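Local coordinates for glycosylation Associate Protein 2 (Streptococcus agalactiae serotype V, PDB 6OYC) that probably takes part, within the Gap123 complex, in the glycosylation of serine-rich adhesins that are exported by the accessory Sec system, at residues F396-V401 / E433-Y438; G334-G339 / L417-L422; S205-G210 / S239-L244; E133-S138 / G255-R260. All coordinates share one frame; numbering follows the deposited sequence.

Contact 1. Residues F396-V401 / E433-Y438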
loop_
_atom_site.group_PDB
_atom_site.type_symbol
_atom_site.label_atom_id
_atom_site.label_comp_id
_atom_site.label_asym_id
_atom_site.label_seq_id
_atom_site.Cartn_x
_atom_site.Cartn_y
_atom_site.Cartn_z
ATOM N N PHE B 396 -13.672 -17.464 1.148
ATOM C CA PHE B 396 -12.818 -18.260 2.022
ATOM C C PHE B 396 -12.273 -19.509 1.359
ATOM O O PHE B 396 -11.259 -20.044 1.825
ATOM C CB PHE B 396 -13.562 -18.719 3.295
ATOM C CG PHE B 396 -14.196 -17.610 4.106
ATOM C CD1 PHE B 396 -13.633 -16.345 4.169
ATOM C CD2 PHE B 396 -15.357 -17.860 4.838
ATOM C CE1 PHE B 396 -14.232 -15.334 4.934
ATOM C CE2 PHE B 396 -15.957 -16.865 5.603
ATOM C CZ PHE B 396 -15.394 -15.598 5.649
ATOM N N ASN B 397 -12.919 -20.002 0.314
ATOM C CA ASN B 397 -12.555 -21.268 -0.305
ATOM C C ASN B 397 -11.922 -20.949 -1.656
ATOM O O ASN B 397 -12.587 -20.962 -2.696
ATOM C CB ASN B 397 -13.777 -22.177 -0.416
ATOM C CG ASN B 397 -14.453 -22.407 0.935
ATOM O OD1 ASN B 397 -13.915 -23.099 1.806
ATOM N ND2 ASN B 397 -15.625 -21.811 1.119
ATOM N N LEU B 398 -10.620 -20.648 -1.628
ATOM C CA LEU B 398 -9.948 -20.205 -2.847
ATOM C C LEU B 398 -9.815 -21.346 -3.848
ATOM O O LEU B 398 -10.064 -21.157 -5.046
ATOM C CB LEU B 398 -8.583 -19.612 -2.501
ATOM C CG LEU B 398 -8.629 -18.115 -2.215
ATOM C CD1 LEU B 398 -7.237 -17.570 -1.923
ATOM C CD2 LEU B 398 -9.283 -17.381 -3.374
ATOM N N GLY B 399 -9.426 -22.537 -3.376
ATOM C CA GLY B 399 -9.421 -23.711 -4.234
ATOM C C GLY B 399 -10.758 -23.974 -4.901
ATOM O O GLY B 399 -10.806 -24.421 -6.052
ATOM N N THR B 400 -11.858 -23.674 -4.206
ATOM C CA THR B 400 -13.180 -23.754 -4.821
ATOM C C THR B 400 -13.372 -22.664 -5.873
ATOM O O THR B 400 -13.924 -22.926 -6.951
ATOM C CB THR B 400 -14.266 -23.659 -3.741
ATOM O OG1 THR B 400 -14.250 -24.849 -2.938
ATOM C CG2 THR B 400 -15.649 -23.458 -4.366
ATOM N N VAL B 401 -12.935 -21.433 -5.578
ATOM C CA VAL B 401 -12.989 -20.374 -6.585
ATOM C C VAL B 401 -12.205 -20.789 -7.821
ATOM O O VAL B 401 -12.627 -20.548 -8.962
ATOM C CB VAL B 401 -12.468 -19.050 -5.998
ATOM C CG1 VAL B 401 -12.430 -17.944 -7.078
ATOM C CG2 VAL B 401 -13.322 -18.630 -4.791
ATOM N N GLU B 433 -8.428 -28.538 -2.909
ATOM C CA GLU B 433 -8.954 -28.763 -1.568
ATOM C C GLU B 433 -7.919 -28.387 -0.512
ATOM O O GLU B 433 -8.269 -27.899 0.570
ATOM C CB GLU B 433 -9.420 -30.220 -1.418
ATOM C CG GLU B 433 -8.379 -31.205 -0.857
ATOM C CD GLU B 433 -8.896 -32.644 -0.831
ATOM O OE1 GLU B 433 -10.067 -32.842 -1.217
ATOM O OE2 GLU B 433 -8.137 -33.569 -0.433
ATOM N N LYS B 434 -6.639 -28.599 -0.823
ATOM C CA LYS B 434 -5.570 -28.182 0.081
ATOM C C LYS B 434 -5.591 -26.674 0.305
ATOM O O LYS B 434 -5.370 -26.196 1.427
ATOM C CB LYS B 434 -4.212 -28.611 -0.484
ATOM C CG LYS B 434 -3.818 -30.061 -0.252
ATOM C CD LYS B 434 -2.296 -30.216 -0.336
ATOM C CE LYS B 434 -1.885 -31.682 -0.298
ATOM N NZ LYS B 434 -2.648 -32.482 -1.303
ATOM N N LEU B 435 -5.832 -25.910 -0.763
ATOM C CA LEU B 435 -5.925 -24.463 -0.634
ATOM C C LEU B 435 -7.159 -24.066 0.169
ATOM O O LEU B 435 -7.104 -23.134 0.979
ATOM C CB LEU B 435 -5.934 -23.817 -2.020
ATOM C CG LEU B 435 -6.227 -22.322 -2.139
ATOM C CD1 LEU B 435 -5.324 -21.546 -1.204
ATOM C CD2 LEU B 435 -6.051 -21.840 -3.589
ATOM N N ASN B 436 -8.285 -24.753 -0.046
ATOM C CA ASN B 436 -9.439 -24.538 0.821
ATOM C C ASN B 436 -9.063 -24.797 2.274
ATOM O O ASN B 436 -9.346 -23.983 3.161
ATOM C CB ASN B 436 -10.598 -25.437 0.398
ATOM C CG ASN B 436 -11.343 -24.904 -0.808
ATOM O OD1 ASN B 436 -11.122 -23.780 -1.238
ATOM N ND2 ASN B 436 -12.228 -25.718 -1.365
ATOM N N ASN B 437 -8.374 -25.905 2.528
ATOM C CA ASN B 437 -8.071 -26.270 3.902
ATOM C C ASN B 437 -7.053 -25.324 4.522
ATOM O O ASN B 437 -7.058 -25.121 5.744
ATOM C CB ASN B 437 -7.602 -27.722 3.948
ATOM C CG ASN B 437 -8.741 -28.697 3.658
ATOM O OD1 ASN B 437 -9.902 -28.414 3.968
ATOM N ND2 ASN B 437 -8.422 -29.830 3.050
ATOM N N TYR B 438 -6.192 -24.731 3.691
ATOM C CA TYR B 438 -5.243 -23.725 4.159
ATOM C C TYR B 438 -5.937 -22.620 4.942
ATOM O O TYR B 438 -5.443 -22.176 5.986
ATOM C CB TYR B 438 -4.512 -23.141 2.954
ATOM C CG TYR B 438 -3.329 -22.275 3.285
ATOM C CD1 TYR B 438 -2.110 -22.838 3.636
ATOM C CD2 TYR B 438 -3.419 -20.896 3.211
ATOM C CE1 TYR B 438 -1.012 -22.047 3.913
ATOM C CE2 TYR B 438 -2.325 -20.095 3.492
ATOM C CZ TYR B 438 -1.126 -20.680 3.838
ATOM O OH TYR B 438 -0.039 -19.897 4.117
#

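Contact 2. Residues G334-G339 / L417-L422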
loop_
_atom_site.group_PDB
_atom_site.type_symbol
_atom_site.label_atom_id
_atom_site.label_comp_id
_atom_site.label_asym_id
_atom_site.label_seq_id
_atom_site.Cartn_x
_atom_site.Cartn_y
_atom_site.Cartn_z
ATOM N N GLY B 334 -3.830 -8.642 -6.684
ATOM C CA GLY B 334 -3.773 -9.074 -5.300
ATOM C C GLY B 334 -3.799 -10.588 -5.243
ATOM O O GLY B 334 -4.271 -11.261 -6.162
ATOM N N ALA B 335 -3.264 -11.139 -4.148
ATOM C CA ALA B 335 -3.243 -12.579 -3.945
ATOM C C ALA B 335 -3.756 -12.940 -2.550
ATOM O O ALA B 335 -3.272 -13.889 -1.915
ATOM C CB ALA B 335 -1.841 -13.146 -4.188
ATOM N N PHE B 336 -4.729 -12.174 -2.048
ATOM C CA PHE B 336 -5.517 -12.572 -0.884
ATOM C C PHE B 336 -4.672 -12.661 0.395
ATOM O O PHE B 336 -4.963 -13.460 1.287
ATOM C CB PHE B 336 -6.239 -13.900 -1.162
ATOM C CG PHE B 336 -7.417 -13.756 -2.092
ATOM C CD1 PHE B 336 -7.231 -13.457 -3.423
ATOM C CD2 PHE B 336 -8.714 -13.874 -1.618
ATOM C CE1 PHE B 336 -8.319 -13.286 -4.271
ATOM C CE2 PHE B 336 -9.799 -13.716 -2.455
ATOM C CZ PHE B 336 -9.601 -13.422 -3.787
ATOM N N TYR B 337 -3.621 -11.846 0.494
ATOM C CA TYR B 337 -2.835 -11.655 1.719
ATOM C C TYR B 337 -2.230 -12.944 2.254
ATOM O O TYR B 337 -1.843 -13.008 3.423
ATOM C CB TYR B 337 -3.671 -10.955 2.803
ATOM C CG TYR B 337 -4.241 -9.669 2.274
ATOM C CD1 TYR B 337 -3.504 -8.495 2.310
ATOM C CD2 TYR B 337 -5.491 -9.637 1.652
ATOM C CE1 TYR B 337 -4.016 -7.302 1.784
ATOM C CE2 TYR B 337 -6.008 -8.450 1.143
ATOM C CZ TYR B 337 -5.268 -7.292 1.203
ATOM O OH TYR B 337 -5.777 -6.116 0.677
ATOM N N ILE B 338 -2.097 -13.971 1.423
ATOM C CA ILE B 338 -1.452 -15.201 1.860
ATOM C C ILE B 338 -0.188 -15.423 1.048
ATOM O O ILE B 338 0.007 -14.855 -0.030
ATOM C CB ILE B 338 -2.389 -16.421 1.772
ATOM C CG1 ILE B 338 -2.984 -16.549 0.379
ATOM C CG2 ILE B 338 -3.513 -16.295 2.810
ATOM C CD1 ILE B 338 -3.667 -17.872 0.154
ATOM N N GLY B 339 0.688 -16.252 1.595
ATOM C CA GLY B 339 1.968 -16.519 0.979
ATOM C C GLY B 339 2.882 -17.197 1.972
ATOM O O GLY B 339 2.428 -18.052 2.732
ATOM N N LEU B 417 -6.477 -19.045 -10.543
ATOM C CA LEU B 417 -5.567 -20.131 -10.900
ATOM C C LEU B 417 -4.131 -19.767 -10.558
ATOM O O LEU B 417 -3.377 -20.594 -10.031
ATOM C CB LEU B 417 -5.704 -20.459 -12.389
ATOM C CG LEU B 417 -7.127 -20.783 -12.861
ATOM C CD1 LEU B 417 -7.138 -21.346 -14.269
ATOM C CD2 LEU B 417 -7.797 -21.753 -11.892
ATOM N N ASP B 418 -3.737 -18.524 -10.834
ATOM C CA ASP B 418 -2.403 -18.080 -10.441
ATOM C C ASP B 418 -2.262 -18.017 -8.930
ATOM O O ASP B 418 -1.191 -18.323 -8.393
ATOM C CB ASP B 418 -2.109 -16.726 -11.070
ATOM C CG ASP B 418 -2.050 -16.804 -12.585
ATOM O OD1 ASP B 418 -1.358 -17.716 -13.118
ATOM O OD2 ASP B 418 -2.710 -15.966 -13.240
ATOM N N ILE B 419 -3.336 -17.664 -8.227
ATOM C CA ILE B 419 -3.286 -17.654 -6.771
ATOM C C ILE B 419 -3.095 -19.067 -6.225
ATOM O O ILE B 419 -2.341 -19.273 -5.268
ATOM C CB ILE B 419 -4.543 -16.976 -6.213
ATOM C CG1 ILE B 419 -4.624 -15.545 -6.758
ATOM C CG2 ILE B 419 -4.514 -16.974 -4.695
ATOM C CD1 ILE B 419 -5.883 -14.780 -6.350
ATOM N N GLN B 420 -3.754 -20.067 -6.830
ATOM C CA GLN B 420 -3.510 -21.442 -6.401
ATOM C C GLN B 420 -2.093 -21.882 -6.743
ATOM O O GLN B 420 -1.443 -22.579 -5.947
ATOM C CB GLN B 420 -4.514 -22.417 -7.026
ATOM C CG GLN B 420 -4.285 -23.855 -6.522
ATOM C CD GLN B 420 -5.440 -24.802 -6.794
ATOM O OE1 GLN B 420 -6.614 -24.438 -6.657
ATOM N NE2 GLN B 420 -5.109 -26.032 -7.192
ATOM N N LEU B 421 -1.605 -21.513 -7.931
ATOM C CA LEU B 421 -0.203 -21.761 -8.253
ATOM C C LEU B 421 0.714 -21.142 -7.212
ATOM O O LEU B 421 1.628 -21.802 -6.702
ATOM C CB LEU B 421 0.136 -21.212 -9.633
ATOM C CG LEU B 421 -0.131 -22.173 -10.784
ATOM C CD1 LEU B 421 0.296 -21.530 -12.098
ATOM C CD2 LEU B 421 0.578 -23.508 -10.537
ATOM N N LEU B 422 0.489 -19.870 -6.882
ATOM C CA LEU B 422 1.335 -19.233 -5.883
ATOM C C LEU B 422 1.419 -20.087 -4.623
ATOM O O LEU B 422 2.504 -20.258 -4.057
ATOM C CB LEU B 422 0.815 -17.826 -5.566
ATOM C CG LEU B 422 1.663 -16.847 -4.739
ATOM C CD1 LEU B 422 1.217 -15.393 -4.956
ATOM C CD2 LEU B 422 1.618 -17.161 -3.258
#

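Contact 3. Residues S205-G210 / S239-L244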
loop_
_atom_site.group_PDB
_atom_site.type_symbol
_atom_site.label_atom_id
_atom_site.label_comp_id
_atom_site.label_asym_id
_atom_site.label_seq_id
_atom_site.Cartn_x
_atom_site.Cartn_y
_atom_site.Cartn_z
ATOM N N SER B 205 16.428 3.165 -20.016
ATOM C CA SER B 205 16.710 4.290 -20.909
ATOM C C SER B 205 15.529 5.265 -20.939
ATOM O O SER B 205 14.392 4.869 -21.236
ATOM C CB SER B 205 17.011 3.799 -22.338
ATOM O OG SER B 205 18.040 2.817 -22.382
ATOM N N LEU B 206 15.805 6.541 -20.678
ATOM C CA LEU B 206 14.774 7.577 -20.666
ATOM C C LEU B 206 14.671 8.228 -22.049
ATOM O O LEU B 206 15.555 8.993 -22.456
ATOM C CB LEU B 206 15.085 8.613 -19.595
ATOM C CG LEU B 206 14.142 9.818 -19.500
ATOM C CD1 LEU B 206 12.689 9.369 -19.331
ATOM C CD2 LEU B 206 14.593 10.717 -18.337
ATOM N N ILE B 207 13.586 7.934 -22.765
ATOM C CA ILE B 207 13.302 8.533 -24.068
ATOM C C ILE B 207 12.548 9.842 -23.838
ATOM O O ILE B 207 11.472 9.839 -23.234
ATOM C CB ILE B 207 12.486 7.567 -24.955
ATOM C CG1 ILE B 207 13.250 6.250 -25.174
ATOM C CG2 ILE B 207 12.119 8.220 -26.306
ATOM C CD1 ILE B 207 12.371 5.001 -25.126
ATOM N N VAL B 208 13.104 10.955 -24.330
ATOM C CA VAL B 208 12.519 12.271 -24.059
ATOM C C VAL B 208 11.124 12.361 -24.640
ATOM O O VAL B 208 10.864 11.918 -25.769
ATOM C CB VAL B 208 13.388 13.407 -24.630
ATOM C CG1 VAL B 208 12.668 14.764 -24.490
ATOM C CG2 VAL B 208 14.719 13.440 -23.951
ATOM N N ASP B 209 10.226 12.974 -23.884
ATOM C CA ASP B 209 8.848 13.112 -24.316
ATOM C C ASP B 209 8.741 13.697 -25.719
ATOM O O ASP B 209 9.395 14.688 -26.044
ATOM C CB ASP B 209 8.102 13.995 -23.334
ATOM C CG ASP B 209 6.768 13.447 -23.008
ATOM O OD1 ASP B 209 6.019 13.095 -23.961
ATOM O OD2 ASP B 209 6.486 13.352 -21.791
ATOM N N GLY B 210 7.897 13.082 -26.542
ATOM C CA GLY B 210 7.669 13.562 -27.887
ATOM C C GLY B 210 8.803 13.346 -28.870
ATOM O O GLY B 210 8.730 13.857 -29.990
ATOM N N SER B 239 9.507 8.617 -21.377
ATOM C CA SER B 239 9.119 7.268 -21.002
ATOM C C SER B 239 10.352 6.382 -20.999
ATOM O O SER B 239 11.396 6.728 -21.566
ATOM C CB SER B 239 8.039 6.691 -21.924
ATOM O OG SER B 239 8.450 6.682 -23.274
ATOM N N LEU B 240 10.224 5.240 -20.333
ATOM C CA LEU B 240 11.336 4.335 -20.107
ATOM C C LEU B 240 11.257 3.133 -21.038
ATOM O O LEU B 240 10.184 2.560 -21.235
ATOM C CB LEU B 240 11.341 3.827 -18.669
ATOM C CG LEU B 240 11.480 4.846 -17.554
ATOM C CD1 LEU B 240 11.539 4.106 -16.211
ATOM C CD2 LEU B 240 12.724 5.716 -17.799
ATOM N N ALA B 241 12.403 2.743 -21.584
ATOM C CA ALA B 241 12.592 1.425 -22.179
ATOM C C ALA B 241 13.459 0.583 -21.251
ATOM O O ALA B 241 14.455 1.073 -20.706
ATOM C CB ALA B 241 13.246 1.527 -23.555
ATOM N N VAL B 242 13.079 -0.678 -21.056
ATOM C CA VAL B 242 13.718 -1.534 -20.062
ATOM C C VAL B 242 14.273 -2.754 -20.766
ATOM O O VAL B 242 13.538 -3.424 -21.504
ATOM C CB VAL B 242 12.736 -1.951 -18.951
ATOM C CG1 VAL B 242 13.420 -2.893 -17.959
ATOM C CG2 VAL B 242 12.218 -0.731 -18.246
ATOM N N LYS B 243 15.574 -3.018 -20.561
ATOM C CA LYS B 243 16.283 -4.186 -21.075
ATOM C C LYS B 243 16.941 -4.933 -19.918
ATOM O O LYS B 243 17.398 -4.322 -18.950
ATOM C CB LYS B 243 17.370 -3.788 -22.099
ATOM C CG LYS B 243 16.849 -3.033 -23.314
ATOM C CD LYS B 243 17.843 -1.985 -23.813
ATOM C CE LYS B 243 17.594 -0.608 -23.182
ATOM N NZ LYS B 243 18.236 0.477 -24.005
ATOM N N LEU B 244 17.007 -6.254 -20.015
ATOM C CA LEU B 244 17.689 -7.064 -19.013
ATOM C C LEU B 244 18.848 -7.814 -19.672
ATOM O O LEU B 244 18.688 -8.385 -20.752
ATOM C CB LEU B 244 16.714 -8.029 -18.329
ATOM C CG LEU B 244 17.231 -8.964 -17.221
ATOM C CD1 LEU B 244 16.119 -9.394 -16.338
ATOM C CD2 LEU B 244 17.800 -10.209 -17.821
HETATM O O HOH W 1 8.824 9.054 -24.637
#

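Contact 4. Residues E133-S138 / G255-R260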
loop_
_atom_site.group_PDB
_atom_site.type_symbol
_atom_site.label_atom_id
_atom_site.label_comp_id
_atom_site.label_asym_id
_atom_site.label_seq_id
_atom_site.Cartn_x
_atom_site.Cartn_y
_atom_site.Cartn_z
ATOM N N GLU B 133 1.303 0.300 -11.093
ATOM C CA GLU B 133 0.809 -0.765 -11.953
ATOM C C GLU B 133 1.978 -1.670 -12.309
ATOM O O GLU B 133 3.141 -1.364 -12.032
ATOM C CB GLU B 133 0.106 -0.212 -13.201
ATOM C CG GLU B 133 1.024 0.354 -14.258
ATOM C CD GLU B 133 0.252 0.865 -15.483
ATOM O OE1 GLU B 133 -0.786 1.523 -15.313
ATOM O OE2 GLU B 133 0.684 0.615 -16.621
ATOM N N LYS B 134 1.643 -2.809 -12.897
ATOM C CA LYS B 134 2.599 -3.870 -13.180
ATOM C C LYS B 134 2.795 -4.032 -14.686
ATOM O O LYS B 134 1.840 -3.943 -15.460
ATOM C CB LYS B 134 2.132 -5.206 -12.568
ATOM C CG LYS B 134 2.458 -5.349 -11.078
ATOM C CD LYS B 134 1.566 -6.340 -10.390
ATOM C CE LYS B 134 0.218 -5.704 -10.018
ATOM N NZ LYS B 134 -0.632 -6.690 -9.306
ATOM N N LEU B 135 4.048 -4.221 -15.094
ATOM C CA LEU B 135 4.379 -4.772 -16.403
ATOM C C LEU B 135 4.529 -6.272 -16.197
ATOM O O LEU B 135 5.479 -6.724 -15.534
ATOM C CB LEU B 135 5.656 -4.143 -16.958
ATOM C CG LEU B 135 5.485 -2.718 -17.497
ATOM C CD1 LEU B 135 5.456 -1.671 -16.361
ATOM C CD2 LEU B 135 6.586 -2.384 -18.457
ATOM N N GLN B 136 3.565 -7.031 -16.713
ATOM C CA GLN B 136 3.513 -8.477 -16.541
ATOM C C GLN B 136 4.469 -9.179 -17.513
ATOM O O GLN B 136 4.813 -8.647 -18.576
ATOM C CB GLN B 136 2.080 -8.981 -16.748
ATOM C CG GLN B 136 1.044 -8.376 -15.788
ATOM C CD GLN B 136 1.180 -8.916 -14.358
ATOM O OE1 GLN B 136 1.957 -9.835 -14.089
ATOM N NE2 GLN B 136 0.424 -8.341 -13.444
ATOM N N VAL B 137 4.861 -10.412 -17.158
ATOM C CA VAL B 137 5.872 -11.131 -17.924
ATOM C C VAL B 137 5.409 -11.410 -19.344
ATOM O O VAL B 137 6.231 -11.759 -20.201
ATOM C CB VAL B 137 6.304 -12.456 -17.232
ATOM C CG1 VAL B 137 7.060 -12.178 -15.939
ATOM C CG2 VAL B 137 5.123 -13.395 -16.992
ATOM N N SER B 138 4.114 -11.263 -19.625
ATOM C CA SER B 138 3.662 -11.432 -21.001
ATOM C C SER B 138 4.221 -10.346 -21.908
ATOM O O SER B 138 4.426 -10.590 -23.099
ATOM C CB SER B 138 2.138 -11.433 -21.066
ATOM O OG SER B 138 1.636 -10.221 -20.555
ATOM N N GLY B 255 9.054 -12.201 -12.026
ATOM C CA GLY B 255 7.658 -11.926 -11.796
ATOM C C GLY B 255 7.303 -10.549 -12.319
ATOM O O GLY B 255 8.007 -9.989 -13.157
ATOM N N PRO B 256 6.207 -9.971 -11.834
ATOM C CA PRO B 256 5.819 -8.645 -12.313
ATOM C C PRO B 256 6.916 -7.619 -12.075
ATOM O O PRO B 256 7.654 -7.675 -11.088
ATOM C CB PRO B 256 4.572 -8.312 -11.479
ATOM C CG PRO B 256 4.120 -9.619 -10.894
ATOM C CD PRO B 256 5.357 -10.433 -10.725
ATOM N N LEU B 257 7.005 -6.661 -12.993
ATOM C CA LEU B 257 7.782 -5.445 -12.785
ATOM C C LEU B 257 6.806 -4.349 -12.368
ATOM O O LEU B 257 5.942 -3.948 -13.157
ATOM C CB LEU B 257 8.552 -5.063 -14.054
ATOM C CG LEU B 257 9.077 -3.630 -14.125
ATOM C CD1 LEU B 257 10.141 -3.418 -13.047
ATOM C CD2 LEU B 257 9.656 -3.316 -15.513
ATOM N N HIS B 258 6.936 -3.874 -11.128
ATOM C CA HIS B 258 6.081 -2.823 -10.590
ATOM C C HIS B 258 6.662 -1.466 -10.918
ATOM O O HIS B 258 7.874 -1.255 -10.794
ATOM C CB HIS B 258 5.951 -2.927 -9.069
ATOM C CG HIS B 258 5.406 -4.230 -8.593
ATOM N ND1 HIS B 258 4.079 -4.401 -8.266
ATOM C CD2 HIS B 258 6.009 -5.420 -8.359
ATOM C CE1 HIS B 258 3.886 -5.643 -7.860
ATOM N NE2 HIS B 258 5.042 -6.281 -7.901
ATOM N N ARG B 259 5.784 -0.521 -11.251
ATOM C CA ARG B 259 6.179 0.879 -11.348
ATOM C C ARG B 259 5.179 1.738 -10.588
ATOM O O ARG B 259 3.969 1.529 -10.695
ATOM C CB ARG B 259 6.290 1.323 -12.811
ATOM C CG ARG B 259 4.978 1.330 -13.592
ATOM C CD ARG B 259 4.502 2.751 -13.697
ATOM N NE ARG B 259 3.424 2.890 -14.658
ATOM C CZ ARG B 259 2.667 3.975 -14.772
ATOM N NH1 ARG B 259 2.874 5.023 -13.977
ATOM N NH2 ARG B 259 1.711 4.017 -15.680
ATOM N N ARG B 260 5.684 2.700 -9.810
ATOM C CA ARG B 260 4.869 3.447 -8.855
ATOM C C ARG B 260 5.242 4.922 -8.857
ATOM O O ARG B 260 6.404 5.290 -9.080
ATOM C CB ARG B 260 5.026 2.886 -7.420
ATOM C CG ARG B 260 4.491 1.470 -7.264
ATOM C CD ARG B 260 4.982 0.755 -5.993
ATOM N NE ARG B 260 4.586 -0.653 -6.028
ATOM C CZ ARG B 260 5.308 -1.641 -5.516
ATOM N NH1 ARG B 260 6.456 -1.373 -4.908
ATOM N NH2 ARG B 260 4.872 -2.891 -5.593
HETATM O O HOH W 2 3.119 1.291 -16.944
HETATM O O HOH W 3 7.524 -8.664 -15.773
#

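Contact 1. Residues F396-V401 / E433-Y438
Both ends of the Asn436 carboxamide are taken up by Thr400, in the first turn of helix 398-403. Asn436 OD1 accepts Thr400 N at 3.1 Å, and Asn436 ND2 donates to Thr400 OG1 at 2.7 Å. With OG1 beside the backbone N of its own residue (chi1 -69°), the hydroxyl and the N-H of Thr400 fall within the span of one amide. The grip on OD1 is imperfect, since Thr400 N stands 24° off the carbonyl plane. Gly399 N comes to 3.0 Å of Asn436 OD1 at too poor an angle to bond, although its dipole probably still favours the oxygen. The tight part lies alongside: with no side chain on Gly399, Leu435 CG reaches Gly399 N at 3.4 Å, and Leu435 CD2 meets Leu398 CB at 3.5 Å. The other side of helix 429-444 is loose, with Glu433, Lys434 and Asn437 exposed and leaving their backbones away from residues 396-401. Asn397 stands at the N-cap position without a capping bond; its amide binds Trp440 and Asp470 instead. Leu398 continues the packing onto Ile419 of helix 416-424 and Tyr375 of helix 372-381, while Leu435 rests on Gln420, so the short helix 398-403 is wedged among three others.

Contact 2. Residues G334-G339 / L417-L422
Ala335 and Ile419 bring the two backbones closest, their CA atoms 5.8 Å apart, where an irregular loop meets one side of helix 416-424. The loop bends in a type I' turn from Ala335 to Ile338, whose inner residues Phe336 and Tyr337 both have positive phi (65° and 58°). Just ahead of it, the backbone angles of Gly334 would press any CB against the preceding carbonyl oxygen, which explains a glycine there. The turn aims Ala335 and Phe336 at the helix, and the helix answers with Ile419 and Leu422, one turn apart on the same side. Ile419 does the reaching. Its CG1 lies beside the backbone N (chi1 -59°) and the chain then runs extended, which carries CD1 to the Phe336 ring at right angles to that side chain. Ile419 CD1 sits 3.5 Å from Phe336 CD1 and equally close to CE1, so it spans one ring bond, in an oblique approach. Leu422 divides its two methyls: CD1 meets Ala335 CB at 3.9 Å, while CD2 lies 4.3 Å from Gly339 CA. Leu398 and Met372 also touch the Phe336 ring, which itself lies near, without touching, residues that may form a Ser-His-Asp triad. No hydrogen bond crosses between residues 334-339 and 417-422. Several of the loop's backbone polar atoms bond elsewhere: Ala335 N and Tyr337 N to Asp328 OD2, and Tyr337 O to His380. Across these two segments the contact is therefore one of apolar packing, methyl against ring and methyl against methyl.

Contact 3. Residues S205-G210 / S239-L244
Ile207 leans over the neighbouring strand from the same sheet face as Ser239, Ala241 and Ser205. Its CB starts 3.7 Å from Ser239 O, CG1 passes the same carbonyl at 4.1 Å, and CD1 ends 3.9 Å from Ala241 CB. CG1 is held beside the backbone N (chi1 -59°), which turns the longer branch along the partner strand. Beneath this side chain the backbones pair antiparallel: Ile207 and Ser239 exchange two hydrogen bonds, as do Ser205 and Ala241, the Ser205 N to Ala241 O bond being nearly straight at 170°. Between them lies the non-hydrogen-bonded pair Leu206 and Leu240, on the other face, with Leu206 CD1 4.0 Å from Leu240 CD2 and both leucines against Phe180. A water bridges Ile207 O and Ser239 OG, 2.8 Å from the latter. At the far end Lys243, bent at its second and third torsions, donates from NZ to Ser205 OG at 2.9 Å; that hydroxyl also bonds Glu218 of strand 215-222. Together these pairings join strands 198-208 and 238-247 inside a five-stranded antiparallel sheet, which faces a second sheet in a manner consistent with a lectin-like beta sandwich.

Contact 4. Residues E133-S138 / G255-R260
Two donors grip Leu135 O: Leu257 N at 3.0 Å and a water at 2.8 Å that also donates to Gly255 O. This marks one end of an antiparallel strand pair, 132-135 with 251-262, in a six-stranded sheet. Leu135 N returns a bond to Leu257 O, and Glu133 and Arg259 form a second hydrogen-bonded pair whose Arg259 N to Glu133 O bond is close to linear at 172°. The N-to-C directions of the two short segments make 136°, well short of the 180° of a flat antiparallel pair, so the strands are markedly twisted. On one face the Glu133 carboxylate and the Arg259 guanidinium meet with their planes 49° apart. Glu133 OE1 is 3.5 Å from Arg259 NH2 but well outside the guanidinium plane, so this salt bridge is one of charge, and a water joins Glu133 OE2 to Arg259 NE. Glu133 OE1 has a hydrogen bond from Tyr131, and Arg259 NH2 one with a glycerol that probably came from the crystallisation liquor. Leu135 CB and Leu257 CB pack on that face too, toward strand 168-180 of the other sheet. On the opposite face Lys134 runs beside Pro256 and His258 to place NZ among loop carbonyls, including those of Pro329 and Leu331. His258 is tied by Glu308 at ND1 and Glu191 at NE2, and over one face of its ring lies Lys134 CG, 3.4 Å from His258 ND1.

Overall arrangement
From the N terminus, the parallel sheet ending with strand 108-110 comes first; contact 4 then opens at 133 and closes at 255-260. Contact 3 nests inside its 116-residue loop, a span without helix, and strands 238-247 and 251-262 follow directly from one contact to the other. The nearest atoms of contacts 3 and 4 are about 5 Å apart, one contact in each of two sheets. Contact 2 opens at 334 and closes at 417-422; contact 1 opens between, at 396, and closes last, at 433-438. These two cross and touch, tying three successive helices and the loop after strand 323-327 together within what is probably an alpha/beta-hydrolase-like domain. Contacts 2 and 4 come within about 5 Å where the beta-sheet region meets the mixed-sheet domain.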